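PDB 2I5U: DnaD domain protein from Enterococcus faecalis, which is of unknown function but probably takes part in the initiation of DNA replication, this chain being the DnaD-type domain of a longer protein. Local coordinates for residues A[6-11]-A[47-52]; A[22-27]-A[65-70]. All blocks are in the same frame, centred on the assembly; numbering follows the deposited sequence.

Contact 1: residues A[6-11]-A[47-52]; sequences SIWENN and KAIEIA
Ile7 and Ile49 reach toward each other from facing helices, and their side chains run past each other head to tail, so that they meet along their flanks. The methyl branch CG2 of Ile7 lies 3.8 Å from CD1 at the end of Ile49, and CG1 of Ile7 comes up beside Ile49 CG2 at 4.1 Å. With CG1 of Ile7 anti to the backbone N (chi1 -168°) and the chain extended from there, its terminal CD1 carries on past Ile49 to Glu50 and rests 3.6 Å from the CG methylene of that residue, the two side chains crossing at about a right angle. The aliphatic part of Glu50 thus borders the apolar patch, while its OE1 forms a salt bridge with Lys47 NZ, one turn back on the same helix. This is helix-to-helix packing in the all-helical DnaD-type domain, joining the last turn of helix 2-9 to helix 38-55. Trp8 adds a looser contact: Ile49 CD1 sits at the edge of the indole, near its plane, 4.4 Å from CE3. Phe13 meets the same indole and also touches Ile49. After Glu9 the helix ends, and Ser6 O takes two bonds from Asn10, one from the backbone N and one from ND2 at 2.8 Å, arriving from opposite faces of the carbonyl plane.

Contact 2: residues A[22-27]-A[65-70]; sequences TDFDYW and AILKDW
Trp27 and Leu67 meet through a pair of first torsions: chi1 of -95° in Trp27, well away from a staggered value, swings the indole toward helix 60-73, and the first torsion of Leu67 turns CG away from its carbonyl carbon. The leucine then lies along one face of the indole. Its CB stands 3.6 Å from the centroid of the six-membered ring and only 10° off the normal, a CH-pi contact, while CD1 reaches on to the five-membered ring, 3.7 Å from Trp27 CD1. One leucine therefore spans both rings of the tryptophan.

The far end of the indole pushes in against the main chain of the opposite helix, with Trp27 CH2 3.5 Å from Leu67 C. Lys68 borders this end: its CG lies in the plane of the indole at the edge, 3.8 Å from CH2 of Trp27, and the rest of the extended chain leads away to the exposed side. Phe24, one turn before Trp27, contributes less, offering the edge of its ring to Leu67 CD1, with CE1 4.3 Å from that methyl. On the pyrrole ring, Trp27 NE1 makes weak hydrogen bonds to Tyr60 OH and Asn64 OD1, which may help to hold the ring's rotation.

Segments 22-27 and 65-70 run nearly parallel (11°), with their axes 12.3 Å apart at closest approach, a separation spanned by these large side chains. Phe31 meets the Trp27 ring farther along helix 18-32, and helix 38-55 packs alongside both partners, its Ile45 touching Phe24 and its Ile51 touching Ile66 and Trp70.

Overall arrangement
The centres of contact 1 and contact 2 lie 14 Å apart in a compact single-chain domain of four helices with no strand. Between them the contacts use all four helices: 2-9 with 38-55 in contact 1, and 18-32 with 60-73 in contact 2. Their segments alternate along the chain, so each contact pairs a helix with the next but one. Direct packing joins the two sites, with Ile51 CG2 3.7 Å from Ile66 CD1 and Trp8 CZ3 3.9 Å from Phe24 CE2; Ala48 also touches Leu67. The side chains of the two contacts thus pack against each other inside the domain, and both contacts fall within the replication initiation and membrane attachment family region.

Contact 1: residues A[6-11]-A[47-52]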
ATOM      1  N   SER A   6      10.420  -3.059  -1.946  1.00 19.44           N
ATOM      2  CA  SER A   6      10.961  -3.817  -3.092  1.00 20.37           C
ATOM      3  C   SER A   6      10.038  -3.775  -4.313  1.00 18.95           C
ATOM      4  O   SER A   6      10.489  -3.562  -5.440  1.00 18.71           O
ATOM      5  CB  SER A   6      11.224  -5.276  -2.731  1.00 21.26           C
ATOM      6  OG  SER A   6      12.088  -5.386  -1.611  1.00 26.36           O
ATOM      7  N   ILE A   7       8.751  -4.013  -4.121  1.00 17.84           N
ATOM      8  CA  ILE A   7       7.846  -3.962  -5.250  1.00 17.17           C
ATOM      9  C   ILE A   7       7.775  -2.551  -5.825  1.00 16.59           C
ATOM     10  O   ILE A   7       7.732  -2.377  -7.037  1.00 16.98           O
ATOM     11  CB  ILE A   7       6.445  -4.585  -4.973  1.00 16.59           C
ATOM     12  CG1 ILE A   7       5.694  -4.743  -6.298  1.00 16.70           C
ATOM     13  CG2 ILE A   7       5.650  -3.778  -3.954  1.00 18.04           C
ATOM     14  CD1 ILE A   7       4.453  -5.543  -6.238  1.00 19.07           C
ATOM     15  N   TRP A   8       7.799  -1.530  -4.969  1.00 15.83           N
ATOM     16  CA  TRP A   8       7.836  -0.143  -5.407  1.00 15.86           C
ATOM     17  C   TRP A   8       9.091   0.149  -6.231  1.00 15.38           C
ATOM     18  O   TRP A   8       9.026   0.583  -7.392  1.00 16.04           O
ATOM     19  CB  TRP A   8       7.780   0.770  -4.180  1.00 16.02           C
ATOM     20  CG  TRP A   8       7.785   2.253  -4.435  1.00 16.30           C
ATOM     21  CD1 TRP A   8       8.871   3.042  -4.675  1.00 17.62           C
ATOM     22  CD2 TRP A   8       6.657   3.138  -4.378  1.00 16.75           C
ATOM     23  NE1 TRP A   8       8.489   4.352  -4.800  1.00 18.54           N
ATOM     24  CE2 TRP A   8       7.135   4.436  -4.626  1.00 17.10           C
ATOM     25  CE3 TRP A   8       5.274   2.952  -4.159  1.00 16.59           C
ATOM     26  CZ2 TRP A   8       6.291   5.542  -4.682  1.00 18.69           C
ATOM     27  CZ3 TRP A   8       4.449   4.064  -4.195  1.00 18.07           C
ATOM     28  CH2 TRP A   8       4.960   5.330  -4.448  1.00 17.96           C
ATOM     29  N   GLU A   9      10.257  -0.111  -5.638  1.00 16.12           N
ATOM     30  CA  GLU A   9      11.508   0.301  -6.255  1.00 16.74           C
ATOM     31  C   GLU A   9      11.911  -0.492  -7.494  1.00 16.80           C
ATOM     32  O   GLU A   9      12.647   0.021  -8.327  1.00 19.01           O
ATOM     33  CB  GLU A   9      12.634   0.315  -5.214  1.00 17.58           C
ATOM     34  CG  GLU A   9      12.369   1.364  -4.156  1.00 18.29           C
ATOM     35  CD  GLU A   9      13.504   1.574  -3.196  1.00 20.12           C
ATOM     36  OE1 GLU A   9      14.365   0.659  -3.061  1.00 22.88           O
ATOM     37  OE2 GLU A   9      13.504   2.653  -2.529  1.00 20.98           O
ATOM     38  N   ASN A  10      11.399  -1.711  -7.645  1.00 16.26           N
ATOM     39  CA  ASN A  10      11.717  -2.521  -8.814  1.00 15.68           C
ATOM     40  C   ASN A  10      10.695  -2.410  -9.930  1.00 16.16           C
ATOM     41  O   ASN A  10      10.778  -3.142 -10.924  1.00 17.79           O
ATOM     42  CB  ASN A  10      11.916  -3.977  -8.392  1.00 15.75           C
ATOM     43  CG  ASN A  10      13.190  -4.155  -7.619  1.00 16.98           C
ATOM     44  OD1 ASN A  10      14.279  -4.153  -8.215  1.00 19.68           O
ATOM     45  ND2 ASN A  10      13.085  -4.263  -6.293  1.00 19.74           N
ATOM     46  N   ASN A  11       9.741  -1.499  -9.793  1.00 15.91           N
ATOM     47  CA  ASN A  11       8.678  -1.423 -10.783  1.00 16.25           C
ATOM     48  C   ASN A  11       8.463  -0.037 -11.345  1.00 16.85           C
ATOM     49  O   ASN A  11       7.386   0.264 -11.853  1.00 17.41           O
ATOM     50  CB  ASN A  11       7.392  -2.063 -10.242  1.00 16.07           C
ATOM     51  CG  ASN A  11       7.492  -3.555 -10.176  1.00 17.09           C
ATOM     52  OD1 ASN A  11       7.604  -4.151  -9.093  1.00 19.25           O
ATOM     53  ND2 ASN A  11       7.516  -4.175 -11.324  1.00 16.18           N
ATOM     54  N   LYS A  47      -0.776  -5.580  -3.064  1.00 17.78           N
ATOM     55  CA  LYS A  47      -1.797  -5.753  -4.097  1.00 17.44           C
ATOM     56  C   LYS A  47      -2.198  -4.414  -4.748  1.00 17.26           C
ATOM     57  O   LYS A  47      -2.381  -4.340  -5.957  1.00 17.47           O
ATOM     58  CB  LYS A  47      -3.033  -6.454  -3.531  1.00 18.55           C
ATOM     59  CG  LYS A  47      -4.121  -6.710  -4.547  1.00 21.06           C
ATOM     60  CD  LYS A  47      -3.746  -7.837  -5.496  1.00 28.41           C
ATOM     61  CE  LYS A  47      -4.290  -7.629  -6.899  1.00 31.99           C
ATOM     62  NZ  LYS A  47      -3.329  -6.843  -7.727  1.00 34.18           N
ATOM     63  N   ALA A  48      -2.381  -3.368  -3.941  1.00 16.68           N
ATOM     64  CA  ALA A  48      -2.712  -2.050  -4.485  1.00 16.62           C
ATOM     65  C   ALA A  48      -1.579  -1.574  -5.401  1.00 16.32           C
ATOM     66  O   ALA A  48      -1.826  -0.971  -6.433  1.00 17.16           O
ATOM     67  CB  ALA A  48      -2.970  -1.025  -3.363  1.00 17.40           C
ATOM     68  N   ILE A  49      -0.337  -1.828  -5.029  1.00 16.84           N
ATOM     69  CA  ILE A  49       0.791  -1.430  -5.889  1.00 17.08           C
ATOM     70  C   ILE A  49       0.767  -2.181  -7.215  1.00 17.24           C
ATOM     71  O   ILE A  49       0.966  -1.581  -8.296  1.00 17.42           O
ATOM     72  CB  ILE A  49       2.146  -1.629  -5.174  1.00 17.83           C
ATOM     73  CG1 ILE A  49       2.251  -0.613  -4.040  1.00 17.77           C
ATOM     74  CG2 ILE A  49       3.309  -1.452  -6.131  1.00 18.03           C
ATOM     75  CD1 ILE A  49       3.449  -0.862  -3.065  1.00 17.62           C
ATOM     76  N   GLU A  50       0.459  -3.464  -7.158  1.00 17.43           N
ATOM     77  CA  GLU A  50       0.299  -4.273  -8.384  1.00 18.37           C
ATOM     78  C   GLU A  50      -0.790  -3.713  -9.289  1.00 16.85           C
ATOM     79  O   GLU A  50      -0.622  -3.625 -10.512  1.00 17.44           O
ATOM     80  CB  GLU A  50      -0.039  -5.720  -8.031  1.00 18.27           C
ATOM     81  CG  GLU A  50       1.150  -6.460  -7.463  1.00 22.60           C
ATOM     82  CD  GLU A  50       0.867  -7.909  -7.155  1.00 23.94           C
ATOM     83  OE1 GLU A  50      -0.213  -8.207  -6.601  1.00 30.06           O
ATOM     84  OE2 GLU A  50       1.749  -8.756  -7.456  1.00 32.06           O
ATOM     85  N   ILE A  51      -1.908  -3.322  -8.687  1.00 16.57           N
ATOM     86  CA  ILE A  51      -3.023  -2.717  -9.451  1.00 16.75           C
ATOM     87  C   ILE A  51      -2.569  -1.415 -10.137  1.00 16.10           C
ATOM     88  O   ILE A  51      -2.865  -1.178 -11.300  1.00 16.55           O
ATOM     89  CB  ILE A  51      -4.238  -2.473  -8.528  1.00 16.50           C
ATOM     90  CG1 ILE A  51      -4.886  -3.803  -8.127  1.00 17.71           C
ATOM     91  CG2 ILE A  51      -5.268  -1.589  -9.196  1.00 16.85           C
ATOM     92  CD1 ILE A  51      -5.866  -3.715  -6.971  1.00 18.88           C
ATOM     93  N   ALA A  52      -1.802  -0.612  -9.424  1.00 15.99           N
ATOM     94  CA  ALA A  52      -1.288   0.638  -9.954  1.00 15.85           C
ATOM     95  C   ALA A  52      -0.310   0.393 -11.102  1.00 15.78           C
ATOM     96  O   ALA A  52      -0.300   1.136 -12.086  1.00 15.44           O
ATOM     97  CB  ALA A  52      -0.604   1.444  -8.818  1.00 16.06           C
TER

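Contact 2: residues A[22-27]-A[65-70]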
ATOM      1  N   THR A  22       6.443   6.577   5.382  1.00 18.52           N
ATOM      2  CA  THR A  22       5.640   7.023   6.528  1.00 18.61           C
ATOM      3  C   THR A  22       4.172   6.743   6.251  1.00 17.71           C
ATOM      4  O   THR A  22       3.461   6.224   7.101  1.00 18.04           O
ATOM      5  CB  THR A  22       5.845   8.531   6.794  1.00 19.00           C
ATOM      6  OG1 THR A  22       7.225   8.763   7.138  1.00 21.31           O
ATOM      7  CG2 THR A  22       4.927   9.018   7.887  1.00 20.01           C
ATOM      8  N   ASP A  23       3.724   7.091   5.047  1.00 16.25           N
ATOM      9  CA  ASP A  23       2.332   6.902   4.649  1.00 17.06           C
ATOM     10  C   ASP A  23       1.936   5.440   4.672  1.00 17.50           C
ATOM     11  O   ASP A  23       0.848   5.080   5.134  1.00 17.23           O
ATOM     12  CB  ASP A  23       2.085   7.503   3.253  1.00 17.34           C
ATOM     13  CG  ASP A  23       2.119   9.021   3.237  1.00 18.63           C
ATOM     14  OD1 ASP A  23       1.823   9.657   4.273  1.00 21.78           O
ATOM     15  OD2 ASP A  23       2.436   9.606   2.185  1.00 20.51           O
ATOM     16  N   PHE A  24       2.807   4.579   4.172  1.00 16.88           N
ATOM     17  CA  PHE A  24       2.484   3.158   4.157  1.00 17.64           C
ATOM     18  C   PHE A  24       2.529   2.557   5.570  1.00 18.17           C
ATOM     19  O   PHE A  24       1.740   1.652   5.878  1.00 18.69           O
ATOM     20  CB  PHE A  24       3.370   2.387   3.166  1.00 17.80           C
ATOM     21  CG  PHE A  24       2.994   2.597   1.715  1.00 17.01           C
ATOM     22  CD1 PHE A  24       1.672   2.619   1.288  1.00 19.53           C
ATOM     23  CD2 PHE A  24       3.970   2.714   0.762  1.00 16.75           C
ATOM     24  CE1 PHE A  24       1.349   2.786  -0.073  1.00 19.12           C
ATOM     25  CE2 PHE A  24       3.644   2.874  -0.584  1.00 18.65           C
ATOM     26  CZ  PHE A  24       2.331   2.917  -0.987  1.00 18.30           C
ATOM     27  N   ASP A  25       3.460   3.012   6.416  1.00 18.09           N
ATOM     28  CA  ASP A  25       3.494   2.566   7.825  1.00 19.42           C
ATOM     29  C   ASP A  25       2.174   2.898   8.501  1.00 20.00           C
ATOM     30  O   ASP A  25       1.613   2.086   9.257  1.00 20.60           O
ATOM     31  CB  ASP A  25       4.613   3.256   8.621  1.00 19.73           C
ATOM     32  CG  ASP A  25       5.980   2.676   8.367  1.00 23.46           C
ATOM     33  OD1 ASP A  25       6.065   1.537   7.891  1.00 27.53           O
ATOM     34  OD2 ASP A  25       6.985   3.368   8.704  1.00 27.80           O
ATOM     35  N   TYR A  26       1.674   4.091   8.224  1.00 19.42           N
ATOM     36  CA  TYR A  26       0.420   4.557   8.800  1.00 20.41           C
ATOM     37  C   TYR A  26      -0.751   3.748   8.248  1.00 19.53           C
ATOM     38  O   TYR A  26      -1.683   3.430   8.979  1.00 20.02           O
ATOM     39  CB  TYR A  26       0.235   6.054   8.568  1.00 21.63           C
ATOM     40  CG  TYR A  26      -0.544   6.685   9.660  1.00 25.10           C
ATOM     41  CD1 TYR A  26       0.078   7.066  10.853  1.00 26.53           C
ATOM     42  CD2 TYR A  26      -1.920   6.819   9.561  1.00 26.12           C
ATOM     43  CE1 TYR A  26      -0.646   7.606  11.884  1.00 27.82           C
ATOM     44  CE2 TYR A  26      -2.651   7.373  10.594  1.00 26.47           C
ATOM     45  CZ  TYR A  26      -2.002   7.757  11.748  1.00 27.83           C
ATOM     46  OH  TYR A  26      -2.705   8.280  12.798  1.00 27.82           O
ATOM     47  N   TRP A  27      -0.679   3.347   6.977  1.00 19.21           N
ATOM     48  CA  TRP A  27      -1.727   2.520   6.381  1.00 19.37           C
ATOM     49  C   TRP A  27      -1.772   1.152   7.031  1.00 20.09           C
ATOM     50  O   TRP A  27      -2.851   0.623   7.281  1.00 20.05           O
ATOM     51  CB  TRP A  27      -1.513   2.361   4.868  1.00 19.38           C
ATOM     52  CG  TRP A  27      -2.280   3.351   4.068  1.00 18.91           C
ATOM     53  CD1 TRP A  27      -1.784   4.336   3.244  1.00 19.86           C
ATOM     54  CD2 TRP A  27      -3.690   3.438   3.995  1.00 20.00           C
ATOM     55  NE1 TRP A  27      -2.817   5.030   2.680  1.00 18.68           N
ATOM     56  CE2 TRP A  27      -4.001   4.504   3.130  1.00 18.32           C
ATOM     57  CE3 TRP A  27      -4.733   2.736   4.614  1.00 19.19           C
ATOM     58  CZ2 TRP A  27      -5.322   4.878   2.853  1.00 20.04           C
ATOM     59  CZ3 TRP A  27      -6.042   3.094   4.332  1.00 20.03           C
ATOM     60  CH2 TRP A  27      -6.323   4.169   3.464  1.00 19.89           C
ATOM     61  N   ALA A  65      -6.074   6.062  -3.025  1.00 17.61           N
ATOM     62  CA  ALA A  65      -7.506   5.985  -3.343  1.00 18.28           C
ATOM     63  C   ALA A  65      -8.006   4.554  -3.218  1.00 18.43           C
ATOM     64  O   ALA A  65      -9.109   4.309  -2.682  1.00 19.19           O
ATOM     65  CB  ALA A  65      -7.764   6.521  -4.718  1.00 18.49           C
ATOM     66  N   ILE A  66      -7.214   3.608  -3.718  1.00 19.53           N
ATOM     67  CA  ILE A  66      -7.573   2.198  -3.620  1.00 19.81           C
ATOM     68  C   ILE A  66      -7.679   1.759  -2.171  1.00 20.12           C
ATOM     69  O   ILE A  66      -8.649   1.138  -1.758  1.00 20.53           O
ATOM     70  CB  ILE A  66      -6.540   1.300  -4.314  1.00 19.62           C
ATOM     71  CG1 ILE A  66      -6.474   1.597  -5.810  1.00 21.39           C
ATOM     72  CG2 ILE A  66      -6.879  -0.170  -4.095  1.00 18.88           C
ATOM     73  CD1 ILE A  66      -5.305   0.942  -6.529  1.00 22.47           C
ATOM     74  N   LEU A  67      -6.653   2.062  -1.401  1.00 18.10           N
ATOM     75  CA  LEU A  67      -6.624   1.670   0.010  1.00 18.94           C
ATOM     76  C   LEU A  67      -7.759   2.293   0.839  1.00 19.96           C
ATOM     77  O   LEU A  67      -8.266   1.658   1.760  1.00 20.82           O
ATOM     78  CB  LEU A  67      -5.262   2.018   0.630  1.00 18.27           C
ATOM     79  CG  LEU A  67      -4.065   1.276   0.035  1.00 18.44           C
ATOM     80  CD1 LEU A  67      -2.797   1.864   0.634  1.00 18.74           C
ATOM     81  CD2 LEU A  67      -4.169  -0.222   0.243  1.00 17.27           C
ATOM     82  N   LYS A  68      -8.129   3.539   0.551  1.00 19.78           N
ATOM     83  CA  LYS A  68      -9.233   4.188   1.301  1.00 21.15           C
ATOM     84  C   LYS A  68     -10.523   3.434   1.113  1.00 21.26           C
ATOM     85  O   LYS A  68     -11.350   3.327   2.059  1.00 19.98           O
ATOM     86  CB  LYS A  68      -9.448   5.627   0.844  1.00 21.66           C
ATOM     87  CG  LYS A  68      -8.418   6.589   1.337  1.00 23.50           C
ATOM     88  CD  LYS A  68      -8.739   7.998   0.886  1.00 24.68           C
ATOM     89  CE  LYS A  68      -7.641   8.977   1.274  1.00 26.51           C
ATOM     90  NZ  LYS A  68      -7.849  10.377   0.725  1.00 29.59           N
ATOM     91  N   ASP A  69     -10.749   2.957  -0.116  0.50 21.49           N
ATOM     92  CA  ASP A  69     -11.921   2.139  -0.428  0.50 22.13           C
ATOM     93  C   ASP A  69     -11.916   0.903   0.446  0.50 22.46           C
ATOM     94  O   ASP A  69     -12.860   0.645   1.192  0.50 22.62           O
ATOM     95  CB  ASP A  69     -11.916   1.685  -1.892  0.50 21.95           C
ATOM     96  CG  ASP A  69     -12.188   2.802  -2.857  0.50 23.00           C
ATOM     97  OD1 ASP A  69     -12.835   3.789  -2.469  0.50 23.06           O
ATOM     98  OD2 ASP A  69     -11.771   2.682  -4.026  0.50 25.12           O
ATOM     99  N   TRP A  70     -10.823   0.157   0.366  1.00 22.41           N
ATOM    100  CA  TRP A  70     -10.715  -1.106   1.072  1.00 22.32           C
ATOM    101  C   TRP A  70     -10.870  -0.930   2.582  1.00 22.57           C
ATOM    102  O   TRP A  70     -11.514  -1.755   3.251  1.00 22.55           O
ATOM    103  CB  TRP A  70      -9.368  -1.760   0.733  1.00 21.94           C
ATOM    104  CG  TRP A  70      -9.258  -2.180  -0.714  1.00 21.21           C
ATOM    105  CD1 TRP A  70     -10.245  -2.163  -1.653  1.00 21.92           C
ATOM    106  CD2 TRP A  70      -8.092  -2.702  -1.371  1.00 21.09           C
ATOM    107  NE1 TRP A  70      -9.770  -2.614  -2.853  1.00 21.71           N
ATOM    108  CE2 TRP A  70      -8.450  -2.959  -2.710  1.00 20.90           C
ATOM    109  CE3 TRP A  70      -6.779  -2.959  -0.959  1.00 20.82           C
ATOM    110  CZ2 TRP A  70      -7.552  -3.504  -3.641  1.00 21.16           C
ATOM    111  CZ3 TRP A  70      -5.875  -3.492  -1.894  1.00 20.42           C
ATOM    112  CH2 TRP A  70      -6.267  -3.750  -3.212  1.00 21.03           C
TER